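PDB 4XCA: oxidase/hydroxylase from Streptomyces hygroscopicus subsp. hygroscopicus, which probably acts as a metal- and 2-oxoglutarate-dependent oxygenase of the phytanoyl-CoA dioxygenase family, carrying out oxidative chemistry in orthosomycin biosynthesis. Local coordinates for residues A[153-158]-A[188-193]; A[49-54]-A[87-92]; A[98-103]-A[251-256]. All coordinates share one frame; numbering follows the deposited sequence.

All three contacts reach the bound 2-oxoglutarate, each from its own part of the double-stranded beta helix. Along the chain, interaction 2 closes before the other two open, and interaction 1 falls within the span between the segments of interaction 3. Interaction 2 lies at the 50-52 edge of the larger antiparallel sheet. Interactions 1 and 3 occupy the two borders of the smaller one, strands 187-189 and 99-102, and touch through Val156 and Leu101. Their centres are about 16 Å apart; that of interaction 2 lies about 21 Å from interaction 1 and 18 Å from interaction 3. Side chains from both sheets reach the cosubstrate, and His102 of interaction 3 also binds the metal.

Interaction 1: A[153-158]-A[188-193]; sequences FCYVQG and SDVFVR. With AKG (2-oxoglutaric acid), chain F.
Val190 sets its CG2 methyl between two aromatic rings, Phe153 and Tyr155, where strand 153-156 pairs with the antiparallel edge strand 187-189 in the smaller sheet of the double-stranded beta helix. The valine and Phe153 run side by side in the same direction, with Phe153 CD1 3.8 Å from Val190 CG2. Tyr155 instead crosses the valine at about a right angle and brings CE1 to 3.6 Å from the same methyl. With CG lodged between its own backbone N and carbonyl carbon (chi1 67°), the tyrosine ring turns back over the neighbouring strand, where CE1 and CZ also pack on Ser188 CB; Phe17 meets this ring edge-to-face.

The other side of Phe153 serves the active site. Its CG stands anti to the backbone N (chi1 179°), and the ring presents its CD2 edge to 2-oxoglutarate, 3.8 Å from ligand O3.

In the backbone, Tyr155 and Ser188 form a hydrogen-bonded pair, Cys154 and Asp189 a non-hydrogen-bonded one. Val190 N adds a bond to Phe153 O, and a water joins Phe153 N to Val190 O. Asp189 OD1 approaches Cys154 CB, but its salt bridge goes to Arg209. Just past the strand, the extended Gln157 chain reaches over to Ser188, and NE2 donates to Ser188 OG at 2.8 Å, with the hydroxyl oxygen close to the amide plane.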
loop_
_atom_site.group_PDB
_atom_site.type_symbol
_atom_site.label_atom_id
_atom_site.label_comp_id
_atom_site.label_asym_id
_atom_site.label_seq_id
_atom_site.Cartn_x
_atom_site.Cartn_y
_atom_site.Cartn_z
ATOM N N PHE A 153 -23.603 -17.335 -7.003
ATOM C CA PHE A 153 -22.422 -16.715 -6.433
ATOM C C PHE A 153 -22.755 -15.298 -6.006
ATOM O O PHE A 153 -23.342 -14.531 -6.771
ATOM C CB PHE A 153 -21.290 -16.709 -7.454
ATOM C CG PHE A 153 -20.035 -16.062 -6.974
ATOM C CD1 PHE A 153 -19.867 -14.685 -7.059
ATOM C CD2 PHE A 153 -18.994 -16.837 -6.480
ATOM C CE1 PHE A 153 -18.700 -14.093 -6.639
ATOM C CE2 PHE A 153 -17.818 -16.253 -6.046
ATOM C CZ PHE A 153 -17.664 -14.884 -6.128
ATOM N N CYS A 154 -22.401 -14.961 -4.777
ATOM C CA CYS A 154 -22.627 -13.617 -4.290
ATOM C C CYS A 154 -21.385 -13.164 -3.548
ATOM O O CYS A 154 -20.618 -13.993 -3.065
ATOM C CB CYS A 154 -23.873 -13.549 -3.404
ATOM S SG CYS A 154 -23.858 -14.623 -1.955
ATOM N N TYR A 155 -21.181 -11.852 -3.482
ATOM C CA TYR A 155 -19.943 -11.286 -2.958
ATOM C C TYR A 155 -20.213 -9.916 -2.335
ATOM O O TYR A 155 -21.168 -9.233 -2.707
ATOM C CB TYR A 155 -18.903 -11.153 -4.069
ATOM C CG TYR A 155 -19.318 -10.118 -5.104
ATOM C CD1 TYR A 155 -20.282 -10.412 -6.068
ATOM C CD2 TYR A 155 -18.768 -8.837 -5.099
ATOM C CE1 TYR A 155 -20.678 -9.474 -6.989
ATOM C CE2 TYR A 155 -19.163 -7.887 -6.030
ATOM C CZ TYR A 155 -20.114 -8.213 -6.967
ATOM O OH TYR A 155 -20.505 -7.273 -7.892
ATOM N N VAL A 156 -19.362 -9.531 -1.391
ATOM C CA VAL A 156 -19.432 -8.230 -0.745
ATOM C C VAL A 156 -18.535 -7.260 -1.515
ATOM O O VAL A 156 -17.323 -7.461 -1.627
ATOM C CB VAL A 156 -19.006 -8.311 0.740
ATOM C CG1 VAL A 156 -19.048 -6.941 1.393
ATOM C CG2 VAL A 156 -19.900 -9.274 1.491
ATOM N N GLN A 157 -19.152 -6.232 -2.075
ATOM C CA GLN A 157 -18.463 -5.244 -2.896
ATOM C C GLN A 157 -17.219 -4.682 -2.230
ATOM O O GLN A 157 -17.272 -4.233 -1.084
ATOM C CB GLN A 157 -19.409 -4.096 -3.228
ATOM C CG GLN A 157 -20.524 -4.480 -4.157
ATOM C CD GLN A 157 -21.505 -3.345 -4.396
ATOM O OE1 GLN A 157 -21.142 -2.162 -4.365
ATOM N NE2 GLN A 157 -22.756 -3.701 -4.647
ATOM N N GLY A 158 -16.102 -4.704 -2.954
ATOM C CA GLY A 158 -14.869 -4.101 -2.483
ATOM C C GLY A 158 -14.217 -4.788 -1.291
ATOM O O GLY A 158 -13.252 -4.269 -0.726
ATOM N N SER A 188 -23.907 -8.546 -3.600
ATOM C CA SER A 188 -24.406 -8.602 -4.961
ATOM C C SER A 188 -24.302 -10.013 -5.509
ATOM O O SER A 188 -23.483 -10.802 -5.055
ATOM C CB SER A 188 -23.633 -7.643 -5.869
ATOM O OG SER A 188 -23.417 -6.399 -5.226
ATOM N N ASP A 189 -25.130 -10.313 -6.497
ATOM C CA ASP A 189 -25.126 -11.627 -7.119
ATOM C C ASP A 189 -24.454 -11.589 -8.474
ATOM O O ASP A 189 -24.439 -10.555 -9.139
ATOM C CB ASP A 189 -26.547 -12.155 -7.258
ATOM C CG ASP A 189 -27.178 -12.453 -5.919
ATOM O OD1 ASP A 189 -26.687 -13.382 -5.248
ATOM O OD2 ASP A 189 -28.155 -11.767 -5.537
ATOM N N VAL A 190 -23.881 -12.722 -8.865
ATOM C CA VAL A 190 -23.342 -12.886 -10.204
ATOM C C VAL A 190 -24.055 -14.036 -10.922
ATOM O O VAL A 190 -24.162 -15.134 -10.385
ATOM C CB VAL A 190 -21.827 -13.159 -10.159
ATOM C CG1 VAL A 190 -21.280 -13.333 -11.552
ATOM C CG2 VAL A 190 -21.113 -12.031 -9.439
ATOM N N PHE A 191 -24.549 -13.781 -12.128
ATOM C CA PHE A 191 -25.193 -14.816 -12.926
ATOM C C PHE A 191 -24.236 -15.277 -13.996
ATOM O O PHE A 191 -23.424 -14.499 -14.481
ATOM C CB PHE A 191 -26.502 -14.315 -13.529
ATOM C CG PHE A 191 -27.499 -13.879 -12.490
ATOM C CD1 PHE A 191 -27.662 -14.620 -11.317
ATOM C CD2 PHE A 191 -28.246 -12.717 -12.657
ATOM C CE1 PHE A 191 -28.561 -14.228 -10.334
ATOM C CE2 PHE A 191 -29.148 -12.319 -11.677
ATOM C CZ PHE A 191 -29.299 -13.081 -10.508
ATOM N N VAL A 192 -24.301 -16.566 -14.326
ATOM C CA VAL A 192 -23.351 -17.175 -15.252
ATOM C C VAL A 192 -24.025 -18.220 -16.131
ATOM O O VAL A 192 -25.080 -18.739 -15.789
ATOM C CB VAL A 192 -22.167 -17.853 -14.485
ATOM C CG1 VAL A 192 -21.408 -16.837 -13.671
ATOM C CG2 VAL A 192 -22.672 -18.981 -13.600
ATOM N N ARG A 193 -23.393 -18.541 -17.254
ATOM C CA ARG A 193 -23.815 -19.655 -18.109
ATOM C C ARG A 193 -22.804 -20.797 -18.008
ATOM O O ARG A 193 -21.672 -20.597 -17.545
ATOM C CB ARG A 193 -23.933 -19.231 -19.584
ATOM C CG ARG A 193 -24.652 -17.903 -19.873
ATOM C CD ARG A 193 -26.123 -18.094 -20.280
ATOM N NE ARG A 193 -26.386 -19.320 -21.048
ATOM C CZ ARG A 193 -26.637 -19.371 -22.358
ATOM N NH1 ARG A 193 -26.659 -18.266 -23.093
ATOM N NH2 ARG A 193 -26.866 -20.537 -22.944
HETATM C C1 AKG F . -15.597 -22.316 -3.414
HETATM O O1 AKG F . -14.724 -21.974 -2.580
HETATM O O2 AKG F . -15.686 -23.510 -3.777
HETATM C C2 AKG F . -16.545 -21.293 -3.984
HETATM O O5 AKG F . -16.340 -20.108 -3.813
HETATM C C3 AKG F . -17.743 -21.782 -4.760
HETATM C C4 AKG F . -18.351 -20.643 -5.536
HETATM C C5 AKG F . -19.605 -21.149 -6.216
HETATM O O3 AKG F . -20.156 -20.447 -7.099
HETATM O O4 AKG F . -20.121 -22.260 -5.896
HETATM O O HOH W 1 -23.550 -17.885 -9.778
#

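Interaction 2: A[49-54]-A[87-92]; sequences TRRYPD and EGYGLR. With AKG (2-oxoglutaric acid), chain F.
Arg92, Tyr52 and Arg51 bury the largest areas, together about half, where strand 50-52 pairs antiparallel with strand 83-93. Arg92 uses two nitrogens on one oxygen: NE donates to Tyr52 OH at 3.0 Å and NH2 to that same OH at 2.9 Å. The hydroxyl lies near the guanidinium plane, while the tyrosine ring is turned 72° from it. A bend at chi3 (-51°) brings the arginine head round to this oxygen. Asp40 binds both Tyr52 OH and Arg92 NH2, and Asp216 makes a salt bridge with NH1.

Tyr52 also lays the CD2 edge of its ring along the backbone of Gly90, with Gly90 O near the ring plane. Arg50, on the same strand, lays its guanidinium over one ring face, NE above the centre. In the backbone, Tyr52 N donates to Gly90 O at 2.8 Å, and Gly90 N returns a bond to Tyr52 O.

On the other face of the sheet, Arg51 extends its chain until the guanidinium lies flat on the Tyr89 ring. The planes are 23° apart, and CZ sits 3.7 Å from the ring centroid in a cation-pi contact. Tyr89 OH donates to 2-oxoglutarate O2 at 2.6 Å, while Leu91 CD1 approaches that oxygen at 3.4 Å. Strand 83-93 of the larger sheet of the double-stranded beta helix thus lines the cosubstrate site, with Arg51 of edge strand 50-52 backing Tyr89.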
loop_
_atom_site.group_PDB
_atom_site.type_symbol
_atom_site.label_atom_id
_atom_site.label_comp_id
_atom_site.label_asym_id
_atom_site.label_seq_id
_atom_site.Cartn_x
_atom_site.Cartn_y
_atom_site.Cartn_z
ATOM N N THR A 49 -25.356 -33.967 -2.661
ATOM C CA THR A 49 -24.459 -32.816 -2.561
ATOM C C THR A 49 -23.070 -33.320 -2.167
ATOM O O THR A 49 -22.888 -33.842 -1.068
ATOM C CB THR A 49 -24.932 -31.768 -1.518
ATOM O OG1 THR A 49 -26.099 -31.076 -1.995
ATOM C CG2 THR A 49 -23.820 -30.753 -1.253
ATOM N N ARG A 50 -22.093 -33.170 -3.053
ATOM C CA ARG A 50 -20.749 -33.667 -2.765
ATOM C C ARG A 50 -19.632 -32.819 -3.380
ATOM O O ARG A 50 -19.858 -31.975 -4.260
ATOM C CB ARG A 50 -20.602 -35.106 -3.264
ATOM C CG ARG A 50 -20.725 -35.209 -4.774
ATOM C CD ARG A 50 -20.145 -36.505 -5.302
ATOM N NE ARG A 50 -18.712 -36.610 -5.060
ATOM C CZ ARG A 50 -17.970 -37.648 -5.435
ATOM N NH1 ARG A 50 -18.525 -38.673 -6.067
ATOM N NH2 ARG A 50 -16.671 -37.665 -5.178
ATOM N N ARG A 51 -18.418 -33.083 -2.916
ATOM C CA ARG A 51 -17.208 -32.480 -3.451
ATOM C C ARG A 51 -16.433 -33.551 -4.218
ATOM O O ARG A 51 -16.459 -34.717 -3.824
ATOM C CB ARG A 51 -16.374 -31.900 -2.308
ATOM C CG ARG A 51 -15.084 -31.211 -2.702
ATOM C CD ARG A 51 -14.296 -30.841 -1.449
ATOM N NE ARG A 51 -13.261 -29.853 -1.729
ATOM C CZ ARG A 51 -13.482 -28.543 -1.793
ATOM N NH1 ARG A 51 -14.706 -28.059 -1.604
ATOM N NH2 ARG A 51 -12.483 -27.713 -2.062
ATOM N N TYR A 52 -15.768 -33.173 -5.312
ATOM C CA TYR A 52 -14.875 -34.091 -6.032
ATOM C C TYR A 52 -13.423 -33.675 -5.848
ATOM O O TYR A 52 -12.887 -32.921 -6.660
ATOM C CB TYR A 52 -15.184 -34.127 -7.529
ATOM C CG TYR A 52 -16.572 -34.593 -7.909
ATOM C CD1 TYR A 52 -16.791 -35.894 -8.361
ATOM C CD2 TYR A 52 -17.662 -33.725 -7.843
ATOM C CE1 TYR A 52 -18.067 -36.317 -8.732
ATOM C CE2 TYR A 52 -18.931 -34.136 -8.210
ATOM C CZ TYR A 52 -19.134 -35.430 -8.651
ATOM O OH TYR A 52 -20.404 -35.836 -9.008
ATOM N N PRO A 53 -12.770 -34.176 -4.786
ATOM C CA PRO A 53 -11.421 -33.707 -4.439
ATOM C C PRO A 53 -10.384 -34.122 -5.483
ATOM O O PRO A 53 -10.552 -35.149 -6.137
ATOM C CB PRO A 53 -11.155 -34.381 -3.094
ATOM C CG PRO A 53 -12.013 -35.629 -3.119
ATOM C CD PRO A 53 -13.243 -35.251 -3.897
ATOM N N ASP A 54 -9.359 -33.294 -5.663
ATOM C CA ASP A 54 -8.221 -33.597 -6.537
ATOM C C ASP A 54 -8.608 -34.151 -7.913
ATOM O O ASP A 54 -8.183 -35.240 -8.289
ATOM C CB ASP A 54 -7.282 -34.584 -5.836
ATOM C CG ASP A 54 -5.865 -34.563 -6.411
ATOM O OD1 ASP A 54 -5.649 -33.983 -7.507
ATOM O OD2 ASP A 54 -4.964 -35.139 -5.761
ATOM N N GLU A 87 -4.890 -26.359 -6.097
ATOM C CA GLU A 87 -5.995 -27.296 -5.904
ATOM C C GLU A 87 -6.824 -27.376 -7.179
ATOM O O GLU A 87 -6.769 -26.469 -8.024
ATOM C CB GLU A 87 -6.880 -26.859 -4.735
ATOM C CG GLU A 87 -7.472 -25.464 -4.922
ATOM C CD GLU A 87 -8.271 -24.971 -3.713
ATOM O OE1 GLU A 87 -8.293 -23.736 -3.498
ATOM O OE2 GLU A 87 -8.880 -25.808 -2.989
ATOM N N GLY A 88 -7.600 -28.446 -7.304
ATOM C CA GLY A 88 -8.529 -28.618 -8.409
ATOM C C GLY A 88 -9.623 -29.578 -7.995
ATOM O O GLY A 88 -9.351 -30.755 -7.750
ATOM N N TYR A 89 -10.857 -29.091 -7.891
ATOM C CA TYR A 89 -11.935 -29.922 -7.345
ATOM C C TYR A 89 -13.260 -29.609 -8.041
ATOM O O TYR A 89 -13.395 -28.592 -8.709
ATOM C CB TYR A 89 -12.057 -29.737 -5.804
ATOM C CG TYR A 89 -12.391 -28.316 -5.385
ATOM C CD1 TYR A 89 -11.386 -27.392 -5.119
ATOM C CD2 TYR A 89 -13.711 -27.889 -5.290
ATOM C CE1 TYR A 89 -11.686 -26.086 -4.766
ATOM C CE2 TYR A 89 -14.023 -26.581 -4.937
ATOM C CZ TYR A 89 -13.007 -25.690 -4.674
ATOM O OH TYR A 89 -13.316 -24.401 -4.312
ATOM N N GLY A 90 -14.227 -30.503 -7.896
ATOM C CA GLY A 90 -15.537 -30.293 -8.475
ATOM C C GLY A 90 -16.565 -30.140 -7.376
ATOM O O GLY A 90 -16.382 -30.653 -6.267
ATOM N N LEU A 91 -17.638 -29.417 -7.676
ATOM C CA LEU A 91 -18.735 -29.228 -6.730
ATOM C C LEU A 91 -20.064 -29.562 -7.390
ATOM O O LEU A 91 -20.416 -28.976 -8.423
ATOM C CB LEU A 91 -18.775 -27.789 -6.195
ATOM C CG LEU A 91 -17.632 -27.273 -5.327
ATOM C CD1 LEU A 91 -17.852 -25.792 -4.993
ATOM C CD2 LEU A 91 -17.471 -28.093 -4.041
ATOM N N ARG A 92 -20.783 -30.520 -6.807
ATOM C CA ARG A 92 -22.164 -30.788 -7.183
ATOM C C ARG A 92 -23.077 -30.362 -6.047
ATOM O O ARG A 92 -22.892 -30.798 -4.902
ATOM C CB ARG A 92 -22.387 -32.268 -7.490
ATOM C CG ARG A 92 -23.864 -32.625 -7.747
ATOM C CD ARG A 92 -24.087 -34.144 -7.886
ATOM N NE ARG A 92 -23.179 -34.761 -8.852
ATOM C CZ ARG A 92 -23.286 -34.618 -10.171
ATOM N NH1 ARG A 92 -24.267 -33.885 -10.683
ATOM N NH2 ARG A 92 -22.414 -35.204 -10.982
HETATM C C1 AKG F . -15.597 -22.316 -3.414
HETATM O O1 AKG F . -14.724 -21.974 -2.580
HETATM O O2 AKG F . -15.686 -23.510 -3.777
HETATM C C2 AKG F . -16.545 -21.293 -3.984
HETATM O O5 AKG F . -16.340 -20.108 -3.813
HETATM C C3 AKG F . -17.743 -21.782 -4.760
HETATM C C4 AKG F . -18.351 -20.643 -5.536
HETATM C C5 AKG F . -19.605 -21.149 -6.216
HETATM O O3 AKG F . -20.156 -20.447 -7.099
HETATM O O4 AKG F . -20.121 -22.260 -5.896
HETATM O O HOH W 2 -9.216 -28.291 -2.549
#

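Interaction 3: A[98-103]-A[251-256]; sequences VLYLHG and DVEEDF. With NI (nickel (II) ion), chain E; AKG (2-oxoglutaric acid), chain F.
Two direct hydrogen bonds join Leu101 to Glu253. Glu253 N donates to Leu101 O at 3.1 Å in an almost straight bond (174°). In return, Leu101 N donates to Glu253 OE1 at 2.9 Å, arriving on the anti side of the carboxylate, 29° out of its plane. The buried carboxylate has further partners in Ser178 OG, at OE1, and Leu179 N, at OE2.

Water makes a second set of links. Two molecules tie Glu254 OE2 to Tyr100, one through its N and the other through its O. A third joins Leu101 O to Glu254 N, and a fourth connects Gly103 O with Asp251 O.

In the packing, Leu101 runs alongside the Glu253 chain, pointing the same way, its CB close to OE1; Glu254 CG meets the edge of the Tyr100 ring, and Val252 CG1 packs 3.7 Å from His102 CB.

Metal binding occupies the other end of His102. NE2 coordinates nickel at 2.2 Å, beside O1 and O5 of 2-oxoglutarate, two waters and His206. With CG between its backbone N and carbonyl carbon (chi1 53°), the ring swings away from the 251-256 loop to the metal; ND1 donates to Tyr100 O at 3.1 Å, fixing its rotation.

The C-terminal 251-256 loop lies against edge strand 99-102, which pairs with strand 206-208 in the smaller sheet; Leu101 packs on helix 179-182, and Glu253 on helix 167-173.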
loop_
_atom_site.group_PDB
_atom_site.type_symbol
_atom_site.label_atom_id
_atom_site.label_comp_id
_atom_site.label_asym_id
_atom_site.label_seq_id
_atom_site.Cartn_x
_atom_site.Cartn_y
_atom_site.Cartn_z
ATOM N N VAL A 98 -26.167 -24.460 0.591
ATOM C CA VAL A 98 -25.798 -23.062 0.681
ATOM C C VAL A 98 -24.281 -23.019 0.903
ATOM O O VAL A 98 -23.669 -24.047 1.191
ATOM C CB VAL A 98 -26.587 -22.356 1.827
ATOM C CG1 VAL A 98 -26.252 -23.000 3.169
ATOM C CG2 VAL A 98 -26.354 -20.828 1.844
ATOM N N LEU A 99 -23.672 -21.856 0.709
ATOM C CA LEU A 99 -22.272 -21.659 1.017
ATOM C C LEU A 99 -22.141 -20.292 1.665
ATOM O O LEU A 99 -22.336 -19.270 1.017
ATOM C CB LEU A 99 -21.397 -21.758 -0.237
ATOM C CG LEU A 99 -19.873 -21.682 -0.068
ATOM C CD1 LEU A 99 -19.332 -22.808 0.807
ATOM C CD2 LEU A 99 -19.232 -21.752 -1.415
ATOM N N TYR A 100 -21.831 -20.272 2.954
ATOM C CA TYR A 100 -21.779 -19.018 3.673
ATOM C C TYR A 100 -20.529 -18.225 3.292
ATOM O O TYR A 100 -19.613 -18.755 2.656
ATOM C CB TYR A 100 -21.846 -19.286 5.168
ATOM C CG TYR A 100 -23.147 -19.945 5.573
ATOM C CD1 TYR A 100 -24.353 -19.563 4.989
ATOM C CD2 TYR A 100 -23.175 -20.966 6.520
ATOM C CE1 TYR A 100 -25.552 -20.157 5.359
ATOM C CE2 TYR A 100 -24.378 -21.574 6.884
ATOM C CZ TYR A 100 -25.555 -21.163 6.303
ATOM O OH TYR A 100 -26.745 -21.759 6.664
ATOM N N LEU A 101 -20.513 -16.950 3.658
ATOM C CA LEU A 101 -19.425 -16.063 3.271
ATOM C C LEU A 101 -18.086 -16.471 3.863
ATOM O O LEU A 101 -17.988 -16.812 5.041
ATOM C CB LEU A 101 -19.742 -14.634 3.683
ATOM C CG LEU A 101 -20.900 -13.924 2.981
ATOM C CD1 LEU A 101 -20.957 -12.497 3.466
ATOM C CD2 LEU A 101 -20.777 -13.995 1.444
ATOM N N HIS A 102 -17.063 -16.453 3.019
ATOM C CA HIS A 102 -15.689 -16.704 3.435
ATOM C C HIS A 102 -14.771 -15.797 2.617
ATOM O O HIS A 102 -15.169 -15.285 1.577
ATOM C CB HIS A 102 -15.316 -18.178 3.257
ATOM C CG HIS A 102 -15.567 -18.704 1.880
ATOM N ND1 HIS A 102 -16.836 -18.928 1.385
ATOM C CD2 HIS A 102 -14.710 -19.037 0.884
ATOM C CE1 HIS A 102 -16.750 -19.378 0.145
ATOM N NE2 HIS A 102 -15.471 -19.453 -0.183
ATOM N N GLY A 103 -13.549 -15.591 3.088
ATOM C CA GLY A 103 -12.644 -14.674 2.432
ATOM C C GLY A 103 -12.752 -13.301 3.062
ATOM O O GLY A 103 -13.259 -13.171 4.179
ATOM N N ASP A 251 -11.767 -15.465 10.228
ATOM C CA ASP A 251 -13.199 -15.522 10.515
ATOM C C ASP A 251 -13.994 -15.811 9.231
ATOM O O ASP A 251 -13.808 -15.150 8.206
ATOM C CB ASP A 251 -13.693 -14.208 11.151
ATOM C CG ASP A 251 -13.247 -14.026 12.597
ATOM O OD1 ASP A 251 -12.690 -14.970 13.211
ATOM O OD2 ASP A 251 -13.469 -12.919 13.133
ATOM N N VAL A 252 -14.855 -16.820 9.285
ATOM C CA VAL A 252 -15.771 -17.112 8.197
ATOM C C VAL A 252 -17.145 -17.315 8.837
ATOM O O VAL A 252 -17.224 -17.627 10.026
ATOM C CB VAL A 252 -15.349 -18.358 7.395
ATOM C CG1 VAL A 252 -13.999 -18.145 6.715
ATOM C CG2 VAL A 252 -15.291 -19.578 8.302
ATOM N N GLU A 253 -18.224 -17.144 8.073
ATOM C CA GLU A 253 -19.563 -17.217 8.668
ATOM C C GLU A 253 -19.885 -18.598 9.255
ATOM O O GLU A 253 -20.618 -18.695 10.233
ATOM C CB GLU A 253 -20.628 -16.826 7.650
ATOM C CG GLU A 253 -20.919 -15.324 7.625
ATOM C CD GLU A 253 -22.014 -14.968 6.628
ATOM O OE1 GLU A 253 -22.168 -15.710 5.629
ATOM O OE2 GLU A 253 -22.730 -13.969 6.855
ATOM N N GLU A 254 -19.325 -19.655 8.672
ATOM C CA GLU A 254 -19.505 -21.004 9.214
ATOM C C GLU A 254 -19.087 -21.136 10.683
ATOM O O GLU A 254 -19.567 -22.024 11.384
ATOM C CB GLU A 254 -18.728 -22.024 8.379
ATOM C CG GLU A 254 -19.432 -22.421 7.095
ATOM C CD GLU A 254 -18.688 -23.504 6.329
ATOM O OE1 GLU A 254 -17.846 -24.205 6.937
ATOM O OE2 GLU A 254 -18.948 -23.650 5.115
ATOM N N ASP A 255 -18.203 -20.262 11.154
ATOM C CA ASP A 255 -17.752 -20.333 12.545
ATOM C C ASP A 255 -18.871 -20.018 13.534
ATOM O O ASP A 255 -18.801 -20.457 14.685
ATOM C CB ASP A 255 -16.581 -19.375 12.809
ATOM C CG ASP A 255 -15.328 -19.744 12.047
ATOM O OD1 ASP A 255 -15.126 -20.942 11.754
ATOM O OD2 ASP A 255 -14.532 -18.827 11.739
ATOM N N PHE A 256 -19.883 -19.253 13.106
ATOM C CA PHE A 256 -20.953 -18.840 14.021
ATOM C C PHE A 256 -22.380 -18.930 13.447
ATOM O O PHE A 256 -23.353 -18.938 14.203
ATOM C CB PHE A 256 -20.693 -17.409 14.541
ATOM C CG PHE A 256 -20.553 -16.358 13.462
ATOM C CD1 PHE A 256 -21.658 -15.621 13.038
ATOM C CD2 PHE A 256 -19.309 -16.075 12.905
ATOM C CE1 PHE A 256 -21.533 -14.645 12.063
ATOM C CE2 PHE A 256 -19.178 -15.106 11.924
ATOM C CZ PHE A 256 -20.291 -14.380 11.504
HETATM NI NI NI E . -14.781 -19.689 -2.277
HETATM C C1 AKG F . -15.597 -22.316 -3.414
HETATM O O1 AKG F . -14.724 -21.974 -2.580
HETATM O O2 AKG F . -15.686 -23.510 -3.777
HETATM C C2 AKG F . -16.545 -21.293 -3.984
HETATM O O5 AKG F . -16.340 -20.108 -3.813
HETATM C C3 AKG F . -17.743 -21.782 -4.760
HETATM C C4 AKG F . -18.351 -20.643 -5.536
HETATM C C5 AKG F . -19.605 -21.149 -6.216
HETATM O O3 AKG F . -20.156 -20.447 -7.099
HETATM O O4 AKG F . -20.121 -22.260 -5.896
HETATM O O HOH W 3 -21.282 -23.002 4.172
HETATM O O HOH W 4 -18.386 -21.283 3.662
HETATM O O HOH W 5 -18.169 -19.613 5.807
HETATM O O HOH W 6 -12.286 -15.163 6.111
HETATM O O HOH W 7 -13.063 -19.413 -1.531
HETATM O O HOH W 8 -13.641 -19.370 -3.985
#